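Local structure of caltubin, EF-hand (Lymnaea stagnalis, 6VAN) at residues A[47-52]-A[58-63]; A[78-83]-A[136-141]; A[35-40]-A[89-94]. The protein is a calcium-binding protein of the EF-hand family from the great pond snail, carrying strontium in its EF-hand sites in this crystal. All coordinates share one frame; numbering follows the deposited sequence.

Interaction 1: residues A[47-52]-A[58-63]. With SR (strontium ion), chain D.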
loop_
_atom_site.group_PDB
_atom_site.type_symbol
_atom_site.label_atom_id
_atom_site.label_comp_id
_atom_site.label_asym_id
_atom_site.label_seq_id
_atom_site.Cartn_x
_atom_site.Cartn_y
_atom_site.Cartn_z
ATOM N N ALA A 47 5.170 7.116 9.917
ATOM C CA ALA A 47 4.778 5.835 10.556
ATOM C C ALA A 47 5.013 4.655 9.585
ATOM O O ALA A 47 5.361 3.538 10.049
ATOM C CB ALA A 47 3.326 5.887 10.952
ATOM N N PHE A 48 4.748 4.904 8.304
ATOM C CA PHE A 48 5.007 3.953 7.192
ATOM C C PHE A 48 6.499 3.594 7.194
ATOM O O PHE A 48 6.860 2.392 7.184
ATOM C CB PHE A 48 4.571 4.573 5.875
ATOM C CG PHE A 48 4.636 3.625 4.707
ATOM C CD1 PHE A 48 5.804 3.477 3.982
ATOM C CD2 PHE A 48 3.523 2.874 4.332
ATOM C CE1 PHE A 48 5.874 2.603 2.905
ATOM C CE2 PHE A 48 3.596 2.008 3.255
ATOM C CZ PHE A 48 4.767 1.881 2.541
ATOM N N ILE A 49 7.343 4.624 7.241
ATOM C CA ILE A 49 8.815 4.439 7.274
ATOM C C ILE A 49 9.191 3.684 8.564
ATOM O O ILE A 49 9.974 2.722 8.471
ATOM C CB ILE A 49 9.552 5.792 7.083
ATOM C CG1 ILE A 49 9.342 6.357 5.679
ATOM C CG2 ILE A 49 11.043 5.629 7.426
ATOM C CD1 ILE A 49 9.866 7.776 5.443
ATOM N N SER A 50 8.636 4.060 9.728
ATOM C CA SER A 50 9.021 3.509 11.058
ATOM C C SER A 50 8.763 1.997 11.148
ATOM O O SER A 50 9.572 1.305 11.756
ATOM C CB SER A 50 8.345 4.252 12.195
ATOM O OG SER A 50 8.510 3.558 13.427
ATOM N N ARG A 51 7.677 1.485 10.563
ATOM C CA ARG A 51 7.380 0.029 10.641
ATOM C C ARG A 51 8.474 -0.771 9.909
ATOM O O ARG A 51 8.650 -1.973 10.249
ATOM C CB ARG A 51 5.984 -0.296 10.095
ATOM C CG ARG A 51 4.893 -0.239 11.159
ATOM C CD ARG A 51 3.492 -0.231 10.581
ATOM N NE ARG A 51 3.407 -1.110 9.440
ATOM C CZ ARG A 51 3.390 -2.437 9.499
ATOM N NH1 ARG A 51 3.316 -3.135 8.380
ATOM N NH2 ARG A 51 3.431 -3.071 10.664
ATOM N N ARG A 52 9.140 -0.144 8.936
ATOM C CA ARG A 52 10.145 -0.799 8.052
ATOM C C ARG A 52 11.583 -0.470 8.498
ATOM O O ARG A 52 12.494 -1.181 8.087
ATOM C CB ARG A 52 9.843 -0.364 6.625
ATOM C CG ARG A 52 8.523 -0.917 6.105
ATOM C CD ARG A 52 8.043 -0.180 4.893
ATOM N NE ARG A 52 6.809 -0.773 4.402
ATOM C CZ ARG A 52 5.602 -0.569 4.904
ATOM N NH1 ARG A 52 5.397 0.278 5.895
ATOM N NH2 ARG A 52 4.566 -1.197 4.378
ATOM N N GLY A 58 15.837 6.582 9.660
ATOM C CA GLY A 58 14.709 7.420 9.206
ATOM C C GLY A 58 14.360 7.221 7.737
ATOM O O GLY A 58 13.567 8.003 7.209
ATOM N N ALA A 59 14.898 6.181 7.089
ATOM C CA ALA A 59 14.726 5.913 5.649
ATOM C C ALA A 59 14.429 4.421 5.460
ATOM O O ALA A 59 14.771 3.625 6.375
ATOM C CB ALA A 59 15.955 6.318 4.888
ATOM N N ILE A 60 13.758 4.069 4.370
ATOM C CA ILE A 60 13.599 2.631 4.004
ATOM C C ILE A 60 14.788 2.263 3.121
ATOM O O ILE A 60 14.917 2.822 2.049
ATOM C CB ILE A 60 12.264 2.325 3.296
ATOM C CG1 ILE A 60 11.051 2.754 4.139
ATOM C CG2 ILE A 60 12.204 0.845 2.928
ATOM C CD1 ILE A 60 9.731 2.679 3.417
ATOM N N ASP A 61 15.618 1.334 3.602
ATOM C CA ASP A 61 16.821 0.866 2.889
ATOM C C ASP A 61 16.416 -0.347 2.053
ATOM O O ASP A 61 15.823 -1.262 2.625
ATOM C CB ASP A 61 17.906 0.576 3.907
ATOM C CG ASP A 61 18.258 1.825 4.700
ATOM O OD1 ASP A 61 18.916 2.700 4.116
ATOM O OD2 ASP A 61 17.945 1.856 5.881
ATOM N N PHE A 62 16.735 -0.372 0.765
ATOM C CA PHE A 62 16.453 -1.569 -0.064
ATOM C C PHE A 62 17.042 -2.791 0.647
ATOM O O PHE A 62 16.348 -3.767 0.848
ATOM C CB PHE A 62 16.991 -1.443 -1.481
ATOM C CG PHE A 62 16.706 -2.667 -2.300
ATOM C CD1 PHE A 62 15.419 -2.929 -2.742
ATOM C CD2 PHE A 62 17.695 -3.594 -2.564
ATOM C CE1 PHE A 62 15.142 -4.090 -3.450
ATOM C CE2 PHE A 62 17.412 -4.754 -3.274
ATOM C CZ PHE A 62 16.141 -4.984 -3.730
ATOM N N VAL A 63 18.305 -2.705 1.048
ATOM C CA VAL A 63 18.918 -3.753 1.903
ATOM C C VAL A 63 19.337 -3.115 3.222
ATOM O O VAL A 63 19.964 -2.053 3.217
ATOM C CB VAL A 63 20.057 -4.491 1.171
ATOM C CG1 VAL A 63 19.486 -5.504 0.204
ATOM C CG2 VAL A 63 20.985 -3.563 0.439
HETATM SR SR SR D . 16.351 2.267 7.556
#
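Ala59 O, whose residue lies beside Ile49 on the helix 42-52, holds a strontium ion at 2.4 Å, and Asp61 OD2 binds the same ion at 2.4 Å. This is an EF-hand loop, a case where metal binding and hydrophobic packing share one short run of chain, Ala59 to Asp61: Asp53, Asn55, Asn57 and Glu65 complete the site, while Ile60, between the two ligands, turns its side chain to the entering helix. With CG1 beside the backbone N (chi1 -57°), the Ile60 chain brings CD1 against both the Phe48 ring and Arg52. CD1 meets the Phe48 ring at its edge, near the plane, 3.9 Å from CE1, and approaches Arg52 CD to 3.6 Å. Nearby, Ile49 CG2 lies 3.5 Å from Gly58 O, so one branch of Ile49 packs on the loop backbone. Val29 of helix 26-34 also touches Phe48, Ile49 and Ile60, and the strand pairs with the neighbouring loop through backbone bonds between Ile60 and Ser24, the coupling that joins EF-hands in pairs. Arg52 is extended from CG to NE and folds its guanidinium over one face of the Phe48 ring. NH2 forms a salt bridge with Glu82 on helix 77-87, and NH1 turns back to its own helix: it sits 3.4 Å above the ring plane, over the centre, and donates to Phe48 O at 2.9 Å, tilted 26° from the carbonyl plane.

Interaction 2: residues A[78-83]-A[136-141]. With SR (strontium ion), chain F; EDO (1,2-ethanediol), chain K.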
loop_
_atom_site.group_PDB
_atom_site.type_symbol
_atom_site.label_atom_id
_atom_site.label_comp_id
_atom_site.label_asym_id
_atom_site.label_seq_id
_atom_site.Cartn_x
_atom_site.Cartn_y
_atom_site.Cartn_z
ATOM N N GLU A 78 -2.088 -5.390 11.672
ATOM C CA GLU A 78 -1.412 -4.068 11.649
ATOM C C GLU A 78 -0.975 -3.715 10.212
ATOM O O GLU A 78 -1.175 -2.572 9.769
ATOM C CB GLU A 78 -0.208 -4.115 12.596
ATOM C CG GLU A 78 0.484 -2.787 12.768
ATOM C CD GLU A 78 1.736 -2.875 13.617
ATOM O OE1 GLU A 78 1.769 -3.721 14.544
ATOM O OE2 GLU A 78 2.692 -2.128 13.326
ATOM N N GLY A 79 -0.382 -4.661 9.514
ATOM C CA GLY A 79 0.069 -4.435 8.131
ATOM C C GLY A 79 -1.107 -4.211 7.207
ATOM O O GLY A 79 -1.039 -3.314 6.361
ATOM N N ALA A 80 -2.156 -5.004 7.323
ATOM C CA ALA A 80 -3.383 -4.816 6.520
ATOM C C ALA A 80 -3.997 -3.442 6.818
ATOM O O ALA A 80 -4.407 -2.754 5.884
ATOM C CB ALA A 80 -4.350 -5.947 6.769
ATOM N N ASN A 81 -4.040 -3.052 8.086
ATOM C CA ASN A 81 -4.629 -1.760 8.489
ATOM C C ASN A 81 -3.866 -0.594 7.863
ATOM O O ASN A 81 -4.467 0.436 7.569
ATOM C CB ASN A 81 -4.697 -1.677 9.997
ATOM C CG ASN A 81 -5.619 -0.593 10.478
ATOM O OD1 ASN A 81 -6.612 -0.284 9.840
ATOM N ND2 ASN A 81 -5.324 -0.059 11.646
ATOM N N GLU A 82 -2.566 -0.720 7.716
ATOM C CA GLU A 82 -1.787 0.368 7.106
ATOM C C GLU A 82 -2.287 0.635 5.682
ATOM O O GLU A 82 -2.516 1.763 5.351
ATOM C CB GLU A 82 -0.322 -0.030 7.070
ATOM C CG GLU A 82 0.583 1.009 6.437
ATOM C CD GLU A 82 2.049 0.616 6.533
ATOM O OE1 GLU A 82 2.450 -0.286 5.794
ATOM O OE2 GLU A 82 2.748 1.190 7.348
ATOM N N TRP A 83 -2.478 -0.406 4.882
ATOM C CA TRP A 83 -2.985 -0.231 3.494
ATOM C C TRP A 83 -4.454 0.206 3.525
ATOM O O TRP A 83 -4.874 0.973 2.691
ATOM C CB TRP A 83 -2.792 -1.514 2.690
ATOM C CG TRP A 83 -1.352 -1.872 2.526
ATOM C CD1 TRP A 83 -0.717 -2.966 3.022
ATOM C CD2 TRP A 83 -0.356 -1.108 1.842
ATOM N NE1 TRP A 83 0.605 -2.914 2.721
ATOM C CE2 TRP A 83 0.862 -1.783 2.006
ATOM C CE3 TRP A 83 -0.378 0.101 1.148
ATOM C CZ2 TRP A 83 2.049 -1.302 1.433
ATOM C CZ3 TRP A 83 0.791 0.571 0.588
ATOM C CH2 TRP A 83 1.975 -0.135 0.720
ATOM N N ASP A 136 -12.492 -5.104 9.076
ATOM C CA ASP A 136 -12.741 -6.544 9.279
ATOM C C ASP A 136 -13.129 -7.254 7.970
ATOM O O ASP A 136 -12.846 -8.434 7.827
ATOM C CB ASP A 136 -13.767 -6.754 10.384
ATOM C CG ASP A 136 -13.079 -6.713 11.733
ATOM O OD1 ASP A 136 -12.222 -7.592 11.980
ATOM O OD2 ASP A 136 -13.365 -5.770 12.480
ATOM N N GLU A 137 -13.788 -6.559 7.065
ATOM C CA GLU A 137 -14.056 -7.110 5.723
ATOM C C GLU A 137 -12.761 -7.084 4.899
ATOM O O GLU A 137 -12.404 -8.107 4.270
ATOM C CB GLU A 137 -15.142 -6.294 5.050
ATOM C CG GLU A 137 -16.529 -6.504 5.646
ATOM C CD GLU A 137 -17.569 -5.541 5.129
ATOM O OE1 GLU A 137 -17.253 -4.349 4.907
ATOM O OE2 GLU A 137 -18.707 -5.957 4.927
ATOM N N PHE A 138 -12.098 -5.943 4.872
ATOM C CA PHE A 138 -10.881 -5.753 4.061
ATOM C C PHE A 138 -9.837 -6.826 4.373
ATOM O O PHE A 138 -9.198 -7.396 3.471
ATOM C CB PHE A 138 -10.316 -4.377 4.334
ATOM C CG PHE A 138 -9.043 -4.064 3.615
ATOM C CD1 PHE A 138 -9.065 -3.721 2.280
ATOM C CD2 PHE A 138 -7.838 -4.075 4.271
ATOM C CE1 PHE A 138 -7.884 -3.424 1.617
ATOM C CE2 PHE A 138 -6.668 -3.756 3.614
ATOM C CZ PHE A 138 -6.699 -3.416 2.289
ATOM N N LYS A 139 -9.634 -7.136 5.642
ATOM C CA LYS A 139 -8.524 -8.050 6.015
ATOM C C LYS A 139 -8.731 -9.427 5.404
ATOM O O LYS A 139 -7.726 -10.142 5.221
ATOM C CB LYS A 139 -8.403 -8.168 7.542
ATOM C CG LYS A 139 -9.556 -8.895 8.193
ATOM C CD LYS A 139 -9.520 -8.909 9.707
ATOM C CE LYS A 139 -10.531 -9.910 10.226
ATOM N NZ LYS A 139 -10.838 -9.709 11.654
ATOM N N THR A 140 -9.958 -9.805 5.085
ATOM C CA THR A 140 -10.221 -11.145 4.542
ATOM C C THR A 140 -9.642 -11.259 3.135
ATOM O O THR A 140 -9.464 -12.398 2.657
ATOM C CB THR A 140 -11.708 -11.500 4.488
ATOM O OG1 THR A 140 -12.397 -10.727 3.518
ATOM C CG2 THR A 140 -12.394 -11.353 5.826
ATOM N N LEU A 141 -9.313 -10.148 2.481
ATOM C CA LEU A 141 -8.814 -10.199 1.082
ATOM C C LEU A 141 -7.400 -10.763 1.062
ATOM O O LEU A 141 -6.930 -11.098 -0.022
ATOM C CB LEU A 141 -8.878 -8.807 0.486
ATOM C CG LEU A 141 -10.278 -8.236 0.316
ATOM C CD1 LEU A 141 -10.198 -6.762 -0.046
ATOM C CD2 LEU A 141 -11.090 -9.008 -0.712
HETATM SR SR SR F . -19.550 -3.541 4.118
HETATM C C1 EDO K . -7.362 -12.928 8.087
HETATM O O1 EDO K . -8.022 -14.194 8.055
HETATM C C2 EDO K . -6.433 -12.755 6.968
HETATM O O2 EDO K . -7.091 -12.734 5.699
HETATM O O HOH W 1 -19.534 -1.715 5.856
HETATM O O HOH W 2 -19.860 -3.963 6.935
#
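Phe138 meets Ala80 and Trp83 where the exiting helix of one EF-hand lies against the entering helix of its partner, and its ring carries the contact between the two segments. From CB, which points toward the helix 77-87, the side chain sets off with CG anti to the backbone N (chi1 178°), a course that carries the ring across to that helix. Along the near side of the ring, CD2 passes 4.0 Å from Ala80 O. The next atom, CE2, comes to 3.4 Å from Ala80 O, so the carbonyl oxygen faces a carbon at the ring edge, near its plane, and not the pi face. The same CE2 is 4.5 Å from Ala80 CB, a methyl small enough to let the two backbones come close. At the tip, CZ meets Trp83 CB at 4.4 Å by an oblique approach, while the indole itself leads off toward Arg52 and Tyr142.

Glu137, the residue before Phe138, shows how a helix can divide its labour between metal and core. Its extended chain binds strontium with both carboxylate oxygens, OE1 at 2.6 Å, and backbone N-H groups of Ser134 and Ala127 hold the same two oxygens. Asp126, Asn128, Asp130 and Lys132 supply further ligands. One turn on, the Thr140 N and OG1 both donate to Glu137 O, OG1 at 2.7 Å and in the carbonyl plane. In the fold, the Phe138 ring abuts helix 77-87, reaching Gln87 as well as Ala80 and Trp83, and its own helix 135-138 follows strand 132-133, which pairs antiparallel with strand 95-96.

Interaction 3: residues A[35-40]-A[89-94]. With SR (strontium ion), chain E.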
loop_
_atom_site.group_PDB
_atom_site.type_symbol
_atom_site.label_atom_id
_atom_site.label_comp_id
_atom_site.label_asym_id
_atom_site.label_seq_id
_atom_site.Cartn_x
_atom_site.Cartn_y
_atom_site.Cartn_z
ATOM N N ARG A 35 0.494 9.783 -4.756
ATOM C CA ARG A 35 -0.126 9.287 -6.007
ATOM C C ARG A 35 -1.578 8.888 -5.705
ATOM O O ARG A 35 -2.435 9.241 -6.500
ATOM C CB ARG A 35 0.665 8.122 -6.600
ATOM C CG ARG A 35 1.959 8.539 -7.294
ATOM C CD ARG A 35 2.990 7.426 -7.438
ATOM N NE ARG A 35 2.464 6.127 -7.888
ATOM C CZ ARG A 35 2.211 5.068 -7.102
ATOM N NH1 ARG A 35 2.422 5.117 -5.796
ATOM N NH2 ARG A 35 1.735 3.952 -7.633
ATOM N N PHE A 36 -1.836 8.235 -4.569
ATOM C CA PHE A 36 -3.161 7.615 -4.276
ATOM C C PHE A 36 -3.812 8.155 -3.001
ATOM O O PHE A 36 -5.003 7.893 -2.811
ATOM C CB PHE A 36 -3.036 6.091 -4.253
ATOM C CG PHE A 36 -1.994 5.504 -3.330
ATOM C CD1 PHE A 36 -0.701 5.251 -3.763
ATOM C CD2 PHE A 36 -2.328 5.112 -2.049
ATOM C CE1 PHE A 36 0.235 4.646 -2.941
ATOM C CE2 PHE A 36 -1.385 4.507 -1.230
ATOM C CZ PHE A 36 -0.101 4.307 -1.662
ATOM N N LYS A 37 -3.098 8.879 -2.153
ATOM C CA LYS A 37 -3.694 9.679 -1.053
ATOM C C LYS A 37 -3.039 11.054 -1.134
ATOM O O LYS A 37 -2.094 11.343 -0.401
ATOM C CB LYS A 37 -3.547 8.989 0.313
ATOM C CG LYS A 37 -4.444 9.545 1.410
ATOM C CD LYS A 37 -4.491 8.755 2.726
ATOM C CE LYS A 37 -5.550 9.257 3.699
ATOM N NZ LYS A 37 -5.741 8.356 4.854
ATOM N N PRO A 38 -3.479 11.918 -2.078
ATOM C CA PRO A 38 -2.789 13.184 -2.352
ATOM C C PRO A 38 -2.612 14.089 -1.120
ATOM O O PRO A 38 -1.626 14.808 -1.058
ATOM C CB PRO A 38 -3.691 13.876 -3.387
ATOM C CG PRO A 38 -4.476 12.768 -4.049
ATOM C CD PRO A 38 -4.623 11.696 -2.986
ATOM N N ASP A 39 -3.556 14.053 -0.181
ATOM C CA ASP A 39 -3.513 14.884 1.049
ATOM C C ASP A 39 -3.082 14.008 2.231
ATOM O O ASP A 39 -3.627 14.197 3.342
ATOM C CB ASP A 39 -4.850 15.598 1.265
ATOM C CG ASP A 39 -5.237 16.513 0.109
ATOM O OD1 ASP A 39 -4.318 17.024 -0.567
ATOM O OD2 ASP A 39 -6.445 16.704 -0.108
ATOM N N VAL A 40 -2.167 13.058 1.992
ATOM C CA VAL A 40 -1.528 12.266 3.072
ATOM C C VAL A 40 -0.721 13.212 3.975
ATOM O O VAL A 40 -0.015 14.127 3.453
ATOM C CB VAL A 40 -0.641 11.128 2.524
ATOM C CG1 VAL A 40 0.517 11.625 1.666
ATOM C CG2 VAL A 40 -0.136 10.242 3.648
ATOM N N THR A 89 -9.506 7.410 1.865
ATOM C CA THR A 89 -9.088 8.767 1.444
ATOM C C THR A 89 -9.661 9.832 2.390
ATOM O O THR A 89 -8.964 10.815 2.663
ATOM C CB THR A 89 -9.464 9.012 -0.014
ATOM O OG1 THR A 89 -9.146 7.800 -0.714
ATOM C CG2 THR A 89 -8.722 10.197 -0.570
ATOM N N ASN A 90 -10.866 9.640 2.919
ATOM C CA ASN A 90 -11.524 10.656 3.781
ATOM C C ASN A 90 -11.405 10.253 5.253
ATOM O O ASN A 90 -12.024 10.934 6.054
ATOM C CB ASN A 90 -12.974 10.908 3.374
ATOM C CG ASN A 90 -13.911 9.773 3.701
ATOM O OD1 ASN A 90 -13.479 8.648 3.967
ATOM N ND2 ASN A 90 -15.210 10.047 3.681
ATOM N N ASP A 91 -10.677 9.189 5.597
ATOM C CA ASP A 91 -10.379 8.817 7.004
ATOM C C ASP A 91 -11.683 8.616 7.772
ATOM O O ASP A 91 -11.727 8.999 8.951
ATOM C CB ASP A 91 -9.533 9.914 7.678
ATOM C CG ASP A 91 -8.192 10.178 7.000
ATOM O OD1 ASP A 91 -7.458 9.197 6.724
ATOM O OD2 ASP A 91 -7.886 11.342 6.749
ATOM N N ASP A 92 -12.692 7.989 7.189
ATOM C CA ASP A 92 -13.965 7.700 7.900
ATOM C C ASP A 92 -14.037 6.232 8.345
ATOM O O ASP A 92 -15.101 5.816 8.782
ATOM C CB ASP A 92 -15.205 8.098 7.085
ATOM C CG ASP A 92 -15.533 7.205 5.894
ATOM O OD1 ASP A 92 -14.691 6.344 5.522
ATOM O OD2 ASP A 92 -16.599 7.424 5.284
ATOM N N SER A 93 -12.954 5.473 8.188
ATOM C CA SER A 93 -12.784 4.064 8.653
ATOM C C SER A 93 -13.587 3.077 7.784
ATOM O O SER A 93 -13.804 1.928 8.174
ATOM C CB SER A 93 -13.068 3.898 10.129
ATOM O OG SER A 93 -11.964 4.396 10.874
ATOM N N PHE A 94 -13.908 3.468 6.562
ATOM C CA PHE A 94 -14.431 2.560 5.514
ATOM C C PHE A 94 -13.708 2.868 4.221
ATOM O O PHE A 94 -13.339 4.012 4.023
ATOM C CB PHE A 94 -15.928 2.745 5.262
ATOM C CG PHE A 94 -16.805 2.475 6.448
ATOM C CD1 PHE A 94 -17.090 1.171 6.819
ATOM C CD2 PHE A 94 -17.326 3.524 7.197
ATOM C CE1 PHE A 94 -17.907 0.907 7.910
ATOM C CE2 PHE A 94 -18.138 3.262 8.297
ATOM C CZ PHE A 94 -18.422 1.959 8.648
HETATM SR SR SR E . -13.533 6.342 3.376
HETATM O O HOH W 3 -6.506 7.364 -0.540
HETATM O O HOH W 4 -15.854 6.736 2.657
#
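Lys37 NZ donates to Asp91 OD1 at 2.7 Å, a salt bridge that ties the linker after helix 26-34 to an EF-hand metal-binding loop. The ammonium comes in on the syn side of the carboxylate, 22° out of its plane. It is gripped further by Lys85 O and Asp88 O, carbonyls near the C-terminal end of helix 77-87, where a positive charge would probably be welcome. An extended chain takes the group there: CG is anti to the backbone N (chi1 -164°), and CE passes 3.9 Å from Thr89 O. With an alanine in place of Lys37, Asp91 would probably lose this counter-charge and the carbonyls of Lys85 and Asp88 this donor. Beside the lysine a water spans the two segments, giving a hydrogen bond to Phe36 O and taking one from Thr89 OG1. Phe36 in turn packs on Val103 and Ala106 of helix 97-106.

Further out, the loop illustrates how an EF-hand shapes itself round its ion. Strontium is bound by Asn90 OD1, Asp92 OD1 and Phe94 O, with Asp88, Glu99 and a water completing the shell. That water also donates to Asp92 OD2, so the carboxylate meets the ion both directly and through solvent. Asp92 forms an Asx turn, which is likely to help set two of the ligands: Phe94 N donates to Asp92 OD1 at 3.2 Å from above the carboxylate plane, 44° out of it.

Followed from the N terminus, the chain first enters interaction 3 at residues 35-40, the linker between helices 26-34 and 42-52. Interaction 1 then opens and closes within 47-63, a short loop round one metal site, nested inside the long loop that interaction 3 will close. Interaction 2 opens at 78-83, still within that loop; interaction 3 closes at 89-94, and interaction 2 closes only at 136-141, so these two cross. Interaction 1 thus binds a single EF-hand together, interaction 2 joins the later two hands, and interaction 3 ties the linker of the first half to a loop of the second. Interactions 1 and 2 touch, notably through the salt bridge of Arg51 with Glu78.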